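Local coordinates for protein dihydrofolate reductase (Enterococcus faecalis, PDB 4M7U) that reduces 7,8-dihydrofolate to tetrahydrofolate with NADPH, probably supplying one-carbon metabolism for glycine, purine and DNA-precursor synthesis, at residues A[28-33]-A[124-129]; A[36-41]-A[162-167]. All blocks are in the same frame, centred on the assembly; numbering follows the deposited sequence.

Interaction 1. Residues A[28-33]-A[124-129]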
# COMPACT_ATOMS: atom_id res chain seq x y z
N LEU A 28 1.72 -4.34 12.25
CA LEU A 28 2.26 -2.99 12.41
C LEU A 28 2.91 -2.82 13.78
O LEU A 28 2.33 -3.20 14.79
CB LEU A 28 1.17 -1.94 12.25
CG LEU A 28 0.72 -1.64 10.82
CD1 LEU A 28 -0.33 -0.54 10.82
CD2 LEU A 28 1.92 -1.27 9.97
N PRO A 29 4.13 -2.26 13.82
CA PRO A 29 4.79 -2.12 15.12
C PRO A 29 4.35 -0.90 15.91
O PRO A 29 4.86 -0.67 17.00
CB PRO A 29 6.28 -2.03 14.77
CG PRO A 29 6.32 -1.59 13.36
CD PRO A 29 5.06 -2.07 12.69
N TRP A 30 3.41 -0.13 15.37
CA TRP A 30 2.89 1.05 16.07
C TRP A 30 1.39 1.08 15.95
O TRP A 30 0.80 0.33 15.17
CB TRP A 30 3.43 2.34 15.45
CG TRP A 30 3.16 2.37 13.98
CD1 TRP A 30 1.97 2.68 13.37
CD2 TRP A 30 4.08 2.04 12.94
NE1 TRP A 30 2.10 2.56 12.01
CE2 TRP A 30 3.38 2.18 11.72
CE3 TRP A 30 5.41 1.66 12.92
CZ2 TRP A 30 4.00 1.95 10.49
CZ3 TRP A 30 6.02 1.43 11.69
CH2 TRP A 30 5.31 1.57 10.49
N HIS A 31 0.75 1.96 16.70
CA HIS A 31 -0.65 2.21 16.49
C HIS A 31 -0.81 3.71 16.27
O HIS A 31 -0.35 4.52 17.08
CB HIS A 31 -1.49 1.72 17.68
CG HIS A 31 -2.97 1.86 17.48
ND1 HIS A 31 -3.60 1.51 16.30
CD2 HIS A 31 -3.94 2.31 18.31
CE1 HIS A 31 -4.90 1.74 16.42
NE2 HIS A 31 -5.13 2.22 17.62
N LEU A 32 -1.42 4.08 15.15
CA LEU A 32 -1.63 5.48 14.81
C LEU A 32 -2.99 5.59 14.12
O LEU A 32 -3.07 5.60 12.88
CB LEU A 32 -0.51 5.98 13.88
CG LEU A 32 -0.41 7.48 13.60
CD1 LEU A 32 -0.05 8.21 14.90
CD2 LEU A 32 0.65 7.75 12.52
N PRO A 33 -4.08 5.67 14.92
CA PRO A 33 -5.47 5.65 14.43
C PRO A 33 -5.77 6.61 13.28
O PRO A 33 -6.50 6.22 12.36
CB PRO A 33 -6.29 6.06 15.66
CG PRO A 33 -5.47 5.62 16.83
CD PRO A 33 -4.02 5.72 16.40
N THR A 124 2.95 7.95 4.80
CA THR A 124 2.86 8.54 6.13
C THR A 124 4.20 8.34 6.82
O THR A 124 4.57 7.21 7.17
CB THR A 124 1.77 7.89 6.98
OG1 THR A 124 0.50 8.08 6.36
CG2 THR A 124 1.77 8.50 8.40
N MET A 125 4.96 9.41 6.98
CA MET A 125 6.28 9.34 7.62
C MET A 125 6.13 9.56 9.12
O MET A 125 5.72 10.63 9.57
CB MET A 125 7.23 10.37 6.99
CG MET A 125 8.65 10.37 7.58
SD MET A 125 9.42 8.74 7.69
CE MET A 125 10.22 8.64 6.12
N ILE A 126 6.43 8.53 9.91
CA ILE A 126 6.28 8.61 11.36
C ILE A 126 7.64 8.87 12.01
O ILE A 126 8.57 8.06 11.88
CB ILE A 126 5.66 7.32 11.92
CG1 ILE A 126 4.34 7.00 11.19
CG2 ILE A 126 5.42 7.45 13.40
CD1 ILE A 126 3.69 5.66 11.62
N HIS A 127 7.74 9.99 12.71
CA HIS A 127 9.02 10.44 13.26
C HIS A 127 9.27 9.83 14.63
O HIS A 127 9.16 10.48 15.67
CB HIS A 127 9.08 11.97 13.29
CG HIS A 127 8.74 12.59 11.97
ND1 HIS A 127 9.57 12.51 10.86
CD2 HIS A 127 7.66 13.31 11.58
CE1 HIS A 127 9.01 13.16 9.86
NE2 HIS A 127 7.86 13.65 10.26
N GLU A 128 9.60 8.54 14.61
CA GLU A 128 9.89 7.77 15.80
C GLU A 128 10.52 6.49 15.29
O GLU A 128 10.37 6.14 14.11
CB GLU A 128 8.61 7.48 16.60
CG GLU A 128 8.83 6.96 18.03
CD GLU A 128 10.08 7.56 18.67
OE1 GLU A 128 9.96 8.62 19.32
OE2 GLU A 128 11.18 6.99 18.51
N THR A 129 11.25 5.80 16.16
CA THR A 129 11.84 4.53 15.74
C THR A 129 11.19 3.37 16.49
O THR A 129 10.96 3.45 17.70
CB THR A 129 13.36 4.48 15.95
OG1 THR A 129 13.67 4.64 17.33
CG2 THR A 129 14.03 5.57 15.17
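Ile126 of strand 120-126, in the mixed sheet of the dihydrofolate reductase fold, packs against Trp30 and Leu32 of the loop that leads into helix 33-43. From CB, which points toward the loop, its CG1 branch sets out anti to the carbonyl carbon (chi1 -54°). CG1 meets Leu32 CD2 at 4.0 Å. One bond further, CD1 sits 3.8 Å from the same Leu32 CD2 and rests on the indole of Trp30, 3.6 Å from the centroid of the five-membered ring and 17° off its normal, a CH-pi contact over the face. With CD1 anti to CA (chi2 176°), the isoleucine chain is extended, and it meets the leucine tip to tip.

On the opposite face of the indole Pro29 CD lies 3.7 Å above the plane, displaced toward the rim. The rings of Phe130 and Trp30 also meet. At the other end of the contact, Thr124 CG2 touches Leu32 CD2 more loosely, and Thr124 OG1 is hydrogen-bonded to Asp35 OD1 in the helix. No hydrogen bond joins the two segments: the contact is buried and apolar. The loop also supplies Leu28 and Trp30 to the NADP pocket, although the Trp30 side chain itself lies about 12 Å from the cofactor. Of the indole atoms of Trp30, CE2 and NE1 are the closest to Ile126 CD1, both at 3.5 Å.

Interaction 2. Residues A[36-41]-A[162-167]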
# COMPACT_ATOMS: atom_id res chain seq x y z
N LEU A 36 -4.71 5.05 9.93
CA LEU A 36 -5.68 4.03 9.52
C LEU A 36 -6.95 4.66 8.92
O LEU A 36 -7.51 4.15 7.94
CB LEU A 36 -6.04 3.13 10.71
CG LEU A 36 -4.81 2.47 11.36
CD1 LEU A 36 -5.18 1.69 12.63
CD2 LEU A 36 -4.04 1.59 10.37
N LYS A 37 -7.38 5.77 9.48
CA LYS A 37 -8.56 6.45 8.96
C LYS A 37 -8.26 7.09 7.59
O LYS A 37 -9.06 6.99 6.66
CB LYS A 37 -9.13 7.45 9.98
CG LYS A 37 -10.34 8.21 9.47
CD LYS A 37 -11.12 8.91 10.58
CE LYS A 37 -10.28 9.92 11.35
NZ LYS A 37 -9.73 9.36 12.63
N PHE A 38 -7.09 7.72 7.46
CA PHE A 38 -6.67 8.24 6.16
C PHE A 38 -6.60 7.10 5.12
O PHE A 38 -7.02 7.25 3.97
CB PHE A 38 -5.30 8.92 6.28
CG PHE A 38 -4.73 9.39 4.96
CD1 PHE A 38 -5.13 10.59 4.40
CD2 PHE A 38 -3.79 8.63 4.29
CE1 PHE A 38 -4.61 11.02 3.19
CE2 PHE A 38 -3.25 9.06 3.07
CZ PHE A 38 -3.66 10.25 2.52
N PHE A 39 -6.06 5.97 5.54
CA PHE A 39 -5.87 4.81 4.69
C PHE A 39 -7.23 4.30 4.21
O PHE A 39 -7.41 3.95 3.03
CB PHE A 39 -5.13 3.73 5.47
CG PHE A 39 -4.96 2.43 4.72
CD1 PHE A 39 -3.86 2.23 3.91
CD2 PHE A 39 -5.89 1.41 4.86
CE1 PHE A 39 -3.69 1.04 3.23
CE2 PHE A 39 -5.73 0.21 4.17
CZ PHE A 39 -4.63 0.03 3.36
N LYS A 40 -8.19 4.23 5.11
CA LYS A 40 -9.51 3.76 4.72
C LYS A 40 -10.17 4.70 3.71
O LYS A 40 -10.85 4.25 2.79
CB LYS A 40 -10.40 3.49 5.93
CG LYS A 40 -9.99 2.24 6.70
CD LYS A 40 -10.98 1.91 7.81
CE LYS A 40 -10.35 1.02 8.88
NZ LYS A 40 -11.29 0.82 10.02
N GLU A 41 -9.94 6.00 3.88
CA GLU A 41 -10.48 7.00 2.96
C GLU A 41 -9.95 6.79 1.54
O GLU A 41 -10.68 6.92 0.57
CB GLU A 41 -10.12 8.40 3.44
CG GLU A 41 -10.37 9.50 2.41
CD GLU A 41 -11.72 10.17 2.59
OE1 GLU A 41 -12.06 10.55 3.74
OE2 GLU A 41 -12.45 10.34 1.58
N HIS A 162 4.12 13.02 12.91
CA HIS A 162 4.09 12.34 11.63
C HIS A 162 3.74 13.30 10.50
O HIS A 162 3.16 14.36 10.75
CB HIS A 162 3.12 11.14 11.69
CG HIS A 162 1.72 11.51 12.10
ND1 HIS A 162 1.37 11.79 13.40
CD2 HIS A 162 0.58 11.63 11.37
CE1 HIS A 162 0.08 12.07 13.46
NE2 HIS A 162 -0.42 11.98 12.25
N ASP A 163 4.12 12.93 9.28
CA ASP A 163 3.75 13.70 8.10
C ASP A 163 3.04 12.82 7.09
O ASP A 163 3.37 11.64 6.93
CB ASP A 163 4.98 14.37 7.45
CG ASP A 163 5.56 15.48 8.31
OD1 ASP A 163 4.94 16.56 8.38
OD2 ASP A 163 6.61 15.26 8.94
N TYR A 164 2.02 13.39 6.44
CA TYR A 164 1.37 12.75 5.31
C TYR A 164 1.92 13.35 4.02
O TYR A 164 1.68 14.53 3.71
CB TYR A 164 -0.14 12.98 5.38
CG TYR A 164 -0.81 12.33 6.58
CD1 TYR A 164 -1.02 13.05 7.76
CD2 TYR A 164 -1.25 11.01 6.53
CE1 TYR A 164 -1.64 12.45 8.86
CE2 TYR A 164 -1.88 10.41 7.63
CZ TYR A 164 -2.06 11.13 8.79
OH TYR A 164 -2.68 10.54 9.87
N GLU A 165 2.64 12.53 3.25
CA GLU A 165 3.29 13.02 2.04
C GLU A 165 2.68 12.45 0.76
O GLU A 165 2.24 11.30 0.73
CB GLU A 165 4.79 12.67 2.09
CG GLU A 165 5.50 13.12 3.36
CD GLU A 165 6.95 12.69 3.37
OE1 GLU A 165 7.30 11.72 2.64
OE2 GLU A 165 7.76 13.33 4.10
N THR A 166 2.70 13.25 -0.30
CA THR A 166 2.28 12.79 -1.63
C THR A 166 3.42 12.97 -2.64
O THR A 166 4.01 14.05 -2.71
CB THR A 166 1.05 13.58 -2.11
OG1 THR A 166 0.03 13.52 -1.10
CG2 THR A 166 0.51 13.01 -3.43
N TYR A 167 3.72 11.92 -3.40
CA TYR A 167 4.71 12.00 -4.48
C TYR A 167 4.06 11.76 -5.85
O TYR A 167 3.14 10.95 -5.97
CB TYR A 167 5.85 11.00 -4.25
CG TYR A 167 6.64 11.24 -2.98
CD1 TYR A 167 6.13 10.87 -1.74
CD2 TYR A 167 7.90 11.84 -3.01
CE1 TYR A 167 6.84 11.08 -0.58
CE2 TYR A 167 8.62 12.05 -1.85
CZ TYR A 167 8.09 11.67 -0.64
OH TYR A 167 8.79 11.88 0.52
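Helix 33-43 lies against the mixed dihydrofolate reductase sheet, and this contact joins its middle to strand 162-169 through one aromatic pair, Phe38 and Tyr164. Both side chains leave their backbones toward the other segment and then slide past each other in opposite directions. Phe38 CG is anti to the backbone N (chi1 175°), a torsion that turns one ring face to Tyr164 CD2. The ring centroids are 5.2 Å apart with their planes at 48°, too oblique for either a stack or an edge-to-face pair. Touching is confined to one flank of the tyrosine. Its CE2 meets Phe38 CB at 4.0 Å, while its CD2 stands 4.1 Å above the phenylalanine plane, displaced toward the rim.

The tyrosine is further packed by Asn34 and Asp35 of the helix and by Thr124 and Val150 of the adjoining strands. The bond from CA to CB of Glu165, the next residue of the strand, points away from the helix, and its OE1 forms a salt bridge with Arg123 NH2. Its carboxylate also receives a hydrogen bond within the strand: Tyr167 OH approaches Glu165 OE1 at 2.6 Å, from above the carboxylate plane and 49° out of it.

How the interactions relate
Interactions 1 and 2 have centres about 11 Å apart and meet the same mixed sheet on neighbouring strands, 120-126 and 162-169. Their segments alternate along the chain: 28-33, 36-41, 124-129, then 162-167. On the helix side, Leu32 occupies the N-cap position of helix 33-43, so interaction 1 lies at the entry to the helix and interaction 2 at a point within it. On the strand side, Met125 N donates to Asp163 O at 2.7 Å in a probable backbone hydrogen bond, and Thr124 OG1 packs on Tyr164 CD2. Together the contacts join the helix and its preceding NADP-pocket loop to two adjacent antiparallel strands.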